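Local coordinates for protein beta-phenylalanine aminotransferase (Variovorax paradoxus, PDB 4AO9) that transfers the amino group of beta-phenylalanine, probably to a keto acid acceptor, using pyridoxal-5'-phosphate as its cofactor, as a class-III aminotransferase, at residues G130-L135 / L146-S151; E154-A159 / G178-V183; G296-R301 / L315-T320. All blocks are in the same frame, centred on the assembly; numbering follows the deposited sequence.

Interaction 1: residues G130-L135 / L146-S151; sequences GRLARL and LRFTNS. With PLP (pyridoxal-5'-phosphate), chain C.
Phe148 reaches from strand 145-149 toward helix 129-139 and meets it with the far end of its ring. CZ is the leading atom: it lies 3.7 Å from the backbone N of Ala133, which sits at the ring edge in the ring plane, and 4.0 Å from Ala133 CB. Leu132 comes to the same end of the ring at a slant, with Leu132 CG 3.9 Å from Phe148 CZ and its CD2 branch beside CE1; CG stands opposite its own backbone N (chi1 -180°), which carries the isobutyl group over to the ring. Leu146, two residues back on the strand, lays CD1 over the centre of one Phe148 face, 3.7 Å above the plane, and the same methyl is 4.0 Å from Ala133 CB. Met55 of the second subunit also packs on Phe148 and Ala133. Replacing Phe148 by an alanine would probably open a gap between helix and strand, leaving Leu132 and the CD1 methyl of Leu146 without the ring they rest on. The loop after the strand brings Ser151 into the cofactor pocket. With no hydrogen bond between the segments, the fit of Leu132, Ala133 and Leu146 round the ring, rather than any directional bond, sets how helix and strand lie on each other.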
loop_
_atom_site.group_PDB
_atom_site.type_symbol
_atom_site.label_atom_id
_atom_site.label_comp_id
_atom_site.label_asym_id
_atom_site.label_seq_id
_atom_site.Cartn_x
_atom_site.Cartn_y
_atom_site.Cartn_z
ATOM N N GLY A 130 -5.873 -17.135 5.868
ATOM C CA GLY A 130 -7.190 -17.759 5.748
ATOM C C GLY A 130 -8.059 -17.530 6.968
ATOM O O GLY A 130 -9.269 -17.320 6.839
ATOM N N ARG A 131 -7.436 -17.530 8.148
ATOM C CA ARG A 131 -8.140 -17.277 9.414
ATOM C C ARG A 131 -8.732 -15.870 9.416
ATOM O O ARG A 131 -9.886 -15.657 9.802
ATOM C CB ARG A 131 -7.179 -17.396 10.605
ATOM C CG ARG A 131 -6.414 -18.706 10.706
ATOM C CD ARG A 131 -5.668 -18.751 12.028
ATOM N NE ARG A 131 -6.586 -18.901 13.157
ATOM C CZ ARG A 131 -6.233 -18.811 14.437
ATOM N NH1 ARG A 131 -4.973 -18.552 14.767
ATOM N NH2 ARG A 131 -7.146 -18.975 15.390
ATOM N N LEU A 132 -7.941 -14.900 8.973
ATOM C CA LEU A 132 -8.409 -13.526 8.966
ATOM C C LEU A 132 -9.455 -13.321 7.871
ATOM O O LEU A 132 -10.457 -12.642 8.107
ATOM C CB LEU A 132 -7.242 -12.541 8.821
ATOM C CG LEU A 132 -7.614 -11.053 8.803
ATOM C CD1 LEU A 132 -8.420 -10.636 10.066
ATOM C CD2 LEU A 132 -6.374 -10.152 8.626
ATOM N N ALA A 133 -9.241 -13.912 6.689
ATOM C CA ALA A 133 -10.243 -13.817 5.626
ATOM C C ALA A 133 -11.589 -14.365 6.063
ATOM O O ALA A 133 -12.616 -13.708 5.857
ATOM C CB ALA A 133 -9.765 -14.519 4.362
ATOM N N ARG A 134 -11.580 -15.545 6.686
ATOM C CA ARG A 134 -12.819 -16.141 7.193
ATOM C C ARG A 134 -13.501 -15.251 8.234
ATOM O O ARG A 134 -14.717 -15.041 8.182
ATOM C CB ARG A 134 -12.538 -17.535 7.756
ATOM C CG ARG A 134 -13.721 -18.139 8.505
ATOM C CD ARG A 134 -13.471 -19.579 8.874
ATOM N NE ARG A 134 -14.675 -20.140 9.480
ATOM C CZ ARG A 134 -14.885 -21.435 9.706
ATOM N NH1 ARG A 134 -13.967 -22.339 9.382
ATOM N NH2 ARG A 134 -16.029 -21.826 10.259
ATOM N N LEU A 135 -12.714 -14.732 9.173
ATOM C CA LEU A 135 -13.242 -13.855 10.212
ATOM C C LEU A 135 -13.934 -12.640 9.603
ATOM O O LEU A 135 -15.040 -12.272 10.014
ATOM C CB LEU A 135 -12.118 -13.402 11.148
ATOM C CG LEU A 135 -12.581 -12.700 12.428
ATOM C CD1 LEU A 135 -13.287 -13.668 13.376
ATOM C CD2 LEU A 135 -11.394 -12.102 13.133
ATOM N N LEU A 146 -12.855 -12.281 -0.429
ATOM C CA LEU A 146 -12.064 -11.049 -0.421
ATOM C C LEU A 146 -10.641 -11.323 -0.856
ATOM O O LEU A 146 -10.229 -12.482 -0.960
ATOM C CB LEU A 146 -12.054 -10.413 0.977
ATOM C CG LEU A 146 -11.466 -11.208 2.150
ATOM C CD1 LEU A 146 -9.932 -11.218 2.158
ATOM C CD2 LEU A 146 -11.968 -10.656 3.482
ATOM N N ARG A 147 -9.907 -10.244 -1.126
ATOM C CA ARG A 147 -8.448 -10.281 -1.213
ATOM C C ARG A 147 -7.883 -9.151 -0.360
ATOM O O ARG A 147 -8.529 -8.115 -0.190
ATOM C CB ARG A 147 -7.978 -10.152 -2.660
ATOM C CG ARG A 147 -8.340 -11.364 -3.517
ATOM C CD ARG A 147 -7.993 -11.133 -4.956
ATOM N NE ARG A 147 -6.557 -11.199 -5.238
ATOM C CZ ARG A 147 -5.891 -12.273 -5.653
ATOM N NH1 ARG A 147 -6.488 -13.459 -5.797
ATOM N NH2 ARG A 147 -4.596 -12.151 -5.926
ATOM N N PHE A 148 -6.685 -9.356 0.175
ATOM C CA PHE A 148 -6.001 -8.345 0.977
ATOM C C PHE A 148 -5.112 -7.458 0.122
ATOM O O PHE A 148 -4.561 -7.889 -0.904
ATOM C CB PHE A 148 -5.132 -9.015 2.039
ATOM C CG PHE A 148 -5.911 -9.821 3.030
ATOM C CD1 PHE A 148 -6.783 -9.198 3.918
ATOM C CD2 PHE A 148 -5.741 -11.193 3.101
ATOM C CE1 PHE A 148 -7.497 -9.945 4.858
ATOM C CE2 PHE A 148 -6.457 -11.954 4.038
ATOM C CZ PHE A 148 -7.336 -11.332 4.903
ATOM N N THR A 149 -4.991 -6.214 0.562
ATOM C CA THR A 149 -4.110 -5.241 -0.048
ATOM C C THR A 149 -3.254 -4.606 1.046
ATOM O O THR A 149 -3.381 -4.948 2.232
ATOM C CB THR A 149 -4.912 -4.144 -0.781
ATOM O OG1 THR A 149 -5.721 -3.451 0.180
ATOM C CG2 THR A 149 -5.814 -4.736 -1.851
ATOM N N ASN A 150 -2.422 -3.645 0.661
ATOM C CA ASN A 150 -1.540 -2.992 1.623
ATOM C C ASN A 150 -2.030 -1.660 2.152
ATOM O O ASN A 150 -1.356 -1.013 2.959
ATOM C CB ASN A 150 -0.158 -2.836 0.993
ATOM C CG ASN A 150 0.371 -4.149 0.506
ATOM O OD1 ASN A 150 0.689 -5.020 1.320
ATOM N ND2 ASN A 150 0.351 -4.364 -0.807
ATOM N N SER A 151 -3.204 -1.236 1.689
ATOM C CA SER A 151 -3.781 0.051 2.069
ATOM C C SER A 151 -5.231 0.097 1.606
ATOM O O SER A 151 -5.656 -0.675 0.733
ATOM C CB SER A 151 -3.015 1.212 1.419
ATOM O OG SER A 151 -3.171 1.171 0.002
HETATM N N1 PLP C . -11.264 5.405 2.237
HETATM C C2 PLP C . -11.635 5.931 3.403
HETATM C C2A PLP C . -13.129 6.186 3.610
HETATM C C3 PLP C . -10.682 6.214 4.387
HETATM O O3 PLP C . -11.067 6.695 5.468
HETATM C C4 PLP C . -9.316 5.962 4.177
HETATM C C4A PLP C . -8.227 6.234 5.235
HETATM C C5 PLP C . -8.978 5.437 2.909
HETATM C C6 PLP C . -9.975 5.173 1.970
HETATM C C5A PLP C . -7.515 5.136 2.534
HETATM O O4P PLP C . -6.883 4.158 3.247
HETATM P P PLP C . -5.273 4.193 3.279
HETATM O O1P PLP C . -4.852 5.518 4.021
HETATM O O2P PLP C . -4.733 4.214 1.806
HETATM O O3P PLP C . -4.864 2.934 3.968
#

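Interaction 2: residues E154-A159 / G178-V183; sequences EANLMA and GYHGGV. With PLP (pyridoxal-5'-phosphate), chain C.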
loop_
_atom_site.group_PDB
_atom_site.type_symbol
_atom_site.label_atom_id
_atom_site.label_comp_id
_atom_site.label_asym_id
_atom_site.label_seq_id
_atom_site.Cartn_x
_atom_site.Cartn_y
_atom_site.Cartn_z
ATOM N N GLU A 154 -5.266 1.067 -2.124
ATOM C CA GLU A 154 -5.161 -0.084 -3.017
ATOM C C GLU A 154 -6.466 -0.869 -3.074
ATOM O O GLU A 154 -6.847 -1.344 -4.144
ATOM C CB GLU A 154 -4.018 -1.014 -2.591
ATOM C CG GLU A 154 -2.602 -0.518 -2.939
ATOM C CD GLU A 154 -1.536 -1.528 -2.579
ATOM O OE1 GLU A 154 -1.854 -2.581 -1.980
ATOM O OE2 GLU A 154 -0.367 -1.266 -2.926
ATOM N N ALA A 155 -7.150 -1.017 -1.936
ATOM C CA ALA A 155 -8.414 -1.767 -1.928
ATOM C C ALA A 155 -9.433 -1.099 -2.852
ATOM O O ALA A 155 -10.105 -1.765 -3.667
ATOM C CB ALA A 155 -8.956 -1.881 -0.525
ATOM N N ASN A 156 -9.541 0.218 -2.745
ATOM C CA ASN A 156 -10.467 0.949 -3.625
ATOM C C ASN A 156 -10.043 0.900 -5.089
ATOM O O ASN A 156 -10.893 0.731 -5.976
ATOM C CB ASN A 156 -10.644 2.382 -3.140
ATOM C CG ASN A 156 -11.581 2.471 -1.963
ATOM O OD1 ASN A 156 -12.617 1.793 -1.928
ATOM N ND2 ASN A 156 -11.233 3.308 -0.991
ATOM N N LEU A 157 -8.743 1.015 -5.361
ATOM C CA LEU A 157 -8.263 0.878 -6.742
ATOM C C LEU A 157 -8.650 -0.479 -7.323
ATOM O O LEU A 157 -9.104 -0.570 -8.478
ATOM C CB LEU A 157 -6.744 1.073 -6.825
ATOM C CG LEU A 157 -6.280 2.527 -6.716
ATOM C CD1 LEU A 157 -4.769 2.591 -6.507
ATOM C CD2 LEU A 157 -6.696 3.351 -7.955
ATOM N N MET A 158 -8.482 -1.534 -6.529
ATOM C CA MET A 158 -8.802 -2.861 -7.009
ATOM C C MET A 158 -10.283 -3.082 -7.172
ATOM O O MET A 158 -10.697 -3.749 -8.120
ATOM C CB MET A 158 -8.191 -3.942 -6.120
ATOM C CG MET A 158 -6.671 -3.934 -6.079
ATOM S SD MET A 158 -5.826 -3.829 -7.678
ATOM C CE MET A 158 -6.492 -5.241 -8.559
ATOM N N ALA A 159 -11.086 -2.550 -6.251
ATOM C CA ALA A 159 -12.544 -2.658 -6.382
ATOM C C ALA A 159 -13.024 -1.999 -7.666
ATOM O O ALA A 159 -13.865 -2.552 -8.381
ATOM C CB ALA A 159 -13.238 -2.052 -5.185
ATOM N N GLY A 178 -15.908 13.171 -1.468
ATOM C CA GLY A 178 -15.524 11.779 -1.311
ATOM C C GLY A 178 -14.031 11.601 -1.145
ATOM O O GLY A 178 -13.230 12.251 -1.828
ATOM N N TYR A 179 -13.663 10.737 -0.207
ATOM C CA TYR A 179 -12.264 10.387 -0.001
ATOM C C TYR A 179 -12.101 8.882 0.010
ATOM O O TYR A 179 -12.650 8.185 0.883
ATOM C CB TYR A 179 -11.676 10.993 1.282
ATOM C CG TYR A 179 -10.224 10.618 1.452
ATOM C CD1 TYR A 179 -9.232 11.253 0.704
ATOM C CD2 TYR A 179 -9.850 9.579 2.297
ATOM C CE1 TYR A 179 -7.888 10.887 0.836
ATOM C CE2 TYR A 179 -8.503 9.203 2.433
ATOM C CZ TYR A 179 -7.538 9.863 1.693
ATOM O OH TYR A 179 -6.216 9.494 1.808
ATOM N N HIS A 180 -11.295 8.394 -0.933
ATOM C CA HIS A 180 -11.135 6.953 -1.115
ATOM C C HIS A 180 -9.667 6.552 -1.143
ATOM O O HIS A 180 -9.325 5.423 -1.502
ATOM C CB HIS A 180 -11.879 6.501 -2.370
ATOM C CG HIS A 180 -13.320 6.904 -2.363
ATOM N ND1 HIS A 180 -14.241 6.342 -1.505
ATOM C CD2 HIS A 180 -13.996 7.834 -3.089
ATOM C CE1 HIS A 180 -15.425 6.900 -1.714
ATOM N NE2 HIS A 180 -15.302 7.802 -2.670
ATOM N N GLY A 181 -8.807 7.487 -0.734
ATOM C CA GLY A 181 -7.370 7.238 -0.660
ATOM C C GLY A 181 -6.545 8.271 -1.382
ATOM O O GLY A 181 -7.085 9.231 -1.940
ATOM N N GLY A 182 -5.232 8.029 -1.402
ATOM C CA GLY A 182 -4.247 9.026 -1.831
ATOM C C GLY A 182 -4.346 9.481 -3.268
ATOM O O GLY A 182 -3.904 10.583 -3.598
ATOM N N VAL A 183 -4.902 8.627 -4.119
ATOM C CA VAL A 183 -5.088 8.970 -5.526
ATOM C C VAL A 183 -6.557 8.858 -5.921
ATOM O O VAL A 183 -6.877 8.721 -7.098
ATOM C CB VAL A 183 -4.185 8.132 -6.465
ATOM C CG1 VAL A 183 -2.711 8.486 -6.256
ATOM C CG2 VAL A 183 -4.414 6.632 -6.242
HETATM N N1 PLP C . -11.264 5.405 2.237
HETATM C C2 PLP C . -11.635 5.931 3.403
HETATM C C2A PLP C . -13.129 6.186 3.610
HETATM C C3 PLP C . -10.682 6.214 4.387
HETATM O O3 PLP C . -11.067 6.695 5.468
HETATM C C4 PLP C . -9.316 5.962 4.177
HETATM C C4A PLP C . -8.227 6.234 5.235
HETATM C C5 PLP C . -8.978 5.437 2.909
HETATM C C6 PLP C . -9.975 5.173 1.970
HETATM C C5A PLP C . -7.515 5.136 2.534
HETATM O O4P PLP C . -6.883 4.158 3.247
HETATM P P PLP C . -5.273 4.193 3.279
HETATM O O1P PLP C . -4.852 5.518 4.021
HETATM O O2P PLP C . -4.733 4.214 1.806
HETATM O O3P PLP C . -4.864 2.934 3.968
#
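Asn156 brings its amide end against His180, ND2 meeting the carbonyl O and CB, with amide and imidazole planes 84° apart. Its ND2 gives a hydrogen bond to His180 O, 2.9 Å long and fairly straight at 154°, with the donor tilted out of the carbonyl plane; ND2 also comes within 3.5 Å of His180 CB. The amide is held at its other end too, because OD1 is bonded to Thr284, and ND2 has a second partner in Asp260. Asp260 also takes His180 ND1, so one carboxylate ties the asparagine to the histidine and probably fixes the turn of both groups. Next to Asn156 on the helix, Leu157 touches the loop three residues beyond His180, its CD1 4.1 Å from Val183 CG2, the two side chains crossing at about a right angle near the subunit interface, where Leu157 also packs on Leu157 of the second subunit. The cofactor lies beside the polar part: PLP C6 is 3.7 Å from Asn156 ND2 and 3.4 Å from His180 C. Tyr179, with CG opposite its backbone N (chi1 -179°), swings back so that CE2 comes 3.8 Å from PLP C4, which lies at the edge of its ring, whereas Gly181 N sits over the centre of one face. Helix 152-167 and the loop after strand 171-175 thus form one wall of the pyridoxal-5'-phosphate pocket of a class-III aminotransferase.

Interaction 3: residues G296-R301 / L315-T320; sequences GAFGGR and LAHSGT. With PLP (pyridoxal-5'-phosphate), chain D.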
loop_
_atom_site.group_PDB
_atom_site.type_symbol
_atom_site.label_atom_id
_atom_site.label_comp_id
_atom_site.label_asym_id
_atom_site.label_seq_id
_atom_site.Cartn_x
_atom_site.Cartn_y
_atom_site.Cartn_z
ATOM N N GLY A 296 -5.367 -3.379 3.870
ATOM C CA GLY A 296 -6.648 -3.074 3.229
ATOM C C GLY A 296 -7.254 -4.383 2.750
ATOM O O GLY A 296 -6.589 -5.431 2.752
ATOM N N ALA A 297 -8.525 -4.347 2.365
ATOM C CA ALA A 297 -9.152 -5.517 1.721
ATOM C C ALA A 297 -10.280 -5.055 0.831
ATOM O O ALA A 297 -10.903 -4.032 1.079
ATOM C CB ALA A 297 -9.676 -6.541 2.758
ATOM N N PHE A 298 -10.502 -5.787 -0.246
ATOM C CA PHE A 298 -11.703 -5.592 -1.050
ATOM C C PHE A 298 -12.365 -6.933 -1.225
ATOM O O PHE A 298 -11.692 -7.957 -1.335
ATOM C CB PHE A 298 -11.407 -4.917 -2.403
ATOM C CG PHE A 298 -10.650 -5.776 -3.395
ATOM C CD1 PHE A 298 -9.282 -5.995 -3.258
ATOM C CD2 PHE A 298 -11.307 -6.316 -4.510
ATOM C CE1 PHE A 298 -8.574 -6.773 -4.193
ATOM C CE2 PHE A 298 -10.613 -7.092 -5.442
ATOM C CZ PHE A 298 -9.253 -7.319 -5.283
ATOM N N GLY A 299 -13.694 -6.935 -1.219
ATOM C CA GLY A 299 -14.425 -8.180 -1.414
ATOM C C GLY A 299 -15.887 -7.915 -1.664
ATOM O O GLY A 299 -16.317 -6.754 -1.746
ATOM N N GLY A 300 -16.652 -8.991 -1.776
ATOM C CA GLY A 300 -18.077 -8.857 -2.054
ATOM C C GLY A 300 -18.561 -10.095 -2.758
ATOM O O GLY A 300 -18.210 -11.204 -2.374
ATOM N N ARG A 301 -19.356 -9.908 -3.801
ATOM C CA ARG A 301 -19.929 -11.029 -4.556
ATOM C C ARG A 301 -18.858 -11.978 -5.063
ATOM O O ARG A 301 -17.888 -11.545 -5.681
ATOM C CB ARG A 301 -20.705 -10.503 -5.760
ATOM C CG ARG A 301 -22.034 -9.884 -5.445
ATOM C CD ARG A 301 -22.525 -9.014 -6.606
ATOM N NE ARG A 301 -22.641 -9.769 -7.862
ATOM C CZ ARG A 301 -23.148 -9.263 -8.987
ATOM N NH1 ARG A 301 -23.607 -8.019 -8.991
ATOM N NH2 ARG A 301 -23.201 -9.993 -10.100
ATOM N N LEU A 315 -8.020 -11.710 -14.435
ATOM C CA LEU A 315 -7.304 -10.602 -13.796
ATOM C C LEU A 315 -6.282 -11.074 -12.798
ATOM O O LEU A 315 -6.554 -11.958 -11.984
ATOM C CB LEU A 315 -8.264 -9.636 -13.096
ATOM C CG LEU A 315 -9.396 -9.016 -13.928
ATOM C CD1 LEU A 315 -10.112 -8.007 -13.087
ATOM C CD2 LEU A 315 -8.886 -8.376 -15.242
ATOM N N ALA A 316 -5.100 -10.483 -12.879
ATOM C CA ALA A 316 -4.101 -10.647 -11.844
ATOM C C ALA A 316 -4.337 -9.581 -10.777
ATOM O O ALA A 316 -4.784 -8.456 -11.074
ATOM C CB ALA A 316 -2.698 -10.497 -12.451
ATOM N N HIS A 317 -4.068 -9.942 -9.529
ATOM C CA HIS A 317 -3.916 -8.962 -8.468
ATOM C C HIS A 317 -2.638 -9.265 -7.691
ATOM O O HIS A 317 -2.588 -10.174 -6.859
ATOM C CB HIS A 317 -5.142 -8.905 -7.556
ATOM C CG HIS A 317 -4.892 -8.161 -6.285
ATOM N ND1 HIS A 317 -5.259 -8.654 -5.053
ATOM C CD2 HIS A 317 -4.282 -6.973 -6.050
ATOM C CE1 HIS A 317 -4.907 -7.795 -4.113
ATOM N NE2 HIS A 317 -4.294 -6.772 -4.691
ATOM N N SER A 318 -1.603 -8.491 -7.987
ATOM C CA SER A 318 -0.296 -8.682 -7.387
ATOM C C SER A 318 -0.085 -7.761 -6.177
ATOM O O SER A 318 -0.967 -6.962 -5.802
ATOM C CB SER A 318 0.782 -8.468 -8.456
ATOM O OG SER A 318 0.654 -7.170 -9.027
ATOM N N GLY A 319 1.056 -7.904 -5.504
ATOM C CA GLY A 319 1.386 -7.034 -4.369
ATOM C C GLY A 319 2.147 -7.733 -3.252
ATOM O O GLY A 319 1.622 -8.628 -2.600
ATOM N N THR A 320 3.365 -7.274 -2.996
ATOM C CA THR A 320 4.344 -7.997 -2.198
ATOM C C THR A 320 3.890 -8.305 -0.773
ATOM O O THR A 320 4.034 -9.442 -0.305
ATOM C CB THR A 320 5.672 -7.242 -2.201
ATOM O OG1 THR A 320 6.086 -7.081 -3.557
ATOM C CG2 THR A 320 6.750 -8.027 -1.457
HETATM N N1 PLP D . 8.137 -2.260 -9.428
HETATM C C2 PLP D . 8.984 -3.295 -9.473
HETATM C C2A PLP D . 10.128 -3.192 -10.488
HETATM C C3 PLP D . 8.834 -4.378 -8.606
HETATM O O3 PLP D . 9.638 -5.323 -8.664
HETATM C C4 PLP D . 7.768 -4.398 -7.688
HETATM C C4A PLP D . 7.527 -5.536 -6.694
HETATM C C5 PLP D . 6.895 -3.308 -7.711
HETATM C C6 PLP D . 7.094 -2.249 -8.592
HETATM C C5A PLP D . 5.673 -3.262 -6.780
HETATM O O4P PLP D . 5.885 -3.152 -5.443
HETATM P P PLP D . 4.680 -3.669 -4.484
HETATM O O1P PLP D . 5.199 -3.316 -3.052
HETATM O O2P PLP D . 4.548 -5.197 -4.677
HETATM O O3P PLP D . 3.431 -2.907 -4.820
#
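Phe298 CG is set between its backbone N and carbonyl carbon (chi1 70°), and His317 CG stands opposite its backbone N (chi1 166°); with these torsions each ring is turned toward the other segment, and the two side chains run antiparallel alongside one another. They meet as a T-shaped pair. The edge of Phe298 is presented to a face of His317, the planes inclined at 75° and the centroids 5.4 Å apart. The touching atom on the phenylalanine is CE1, which lies 3.8 Å from His317 CE1 and 3.7 Å above the imidazole plane, displaced toward the rim of that ring on the side of CE1 and ND1. The imidazole is also held from its polar side: ND1 is hydrogen-bonded to Arg147 NE, on the strand next to 296-300, which probably fixes the rotation of the ring and keeps its face turned to Phe298. Phe298 has a second edge-to-face partner in Phe308, and Met158 of helix 152-167 packs on both Phe298 and His317; Thr149 also touches both rings of the buried pair.

Strand 296-300 belongs to the seven-stranded mixed sheet of the large domain characteristic of fold-type I PLP enzymes, the group to which class-III aminotransferases belong, and it is antiparallel to both of its neighbours. Segment 315-320 is part of the loop before helix 325-337, and from His317 it runs on to the cofactor of the second subunit. Ser318 OG is hydrogen-bonded to Tyr179 OH of that subunit. At the segment's end Thr320 grips a single phosphate oxygen twice: its backbone N donates to PLP O2P at 2.9 Å, and Thr320 OG1 donates to the same O2P at 2.7 Å.

All three contacts are buried, yet they differ in chemistry. Interaction 1 is held by apolar side chains, interaction 3 by an aromatic pair, and only interaction 2 has a hydrogen bond between its segments. Interactions 1 and 3 lie close, their centres about 9 Å apart, and share the sheet in which strands 145-149 and 296-300 are neighbours: Thr149 N probably bonds to Gly296 O. Interaction 2 adjoins both through helix 152-167, which follows strand 145-149 in the chain and packs Ala155 and Met158 against strand 296-300. Interactions 1 and 2 border one cofactor, whereas interaction 3 reaches the other, so loops next to neighbouring strands reach the two active sites of the dimer.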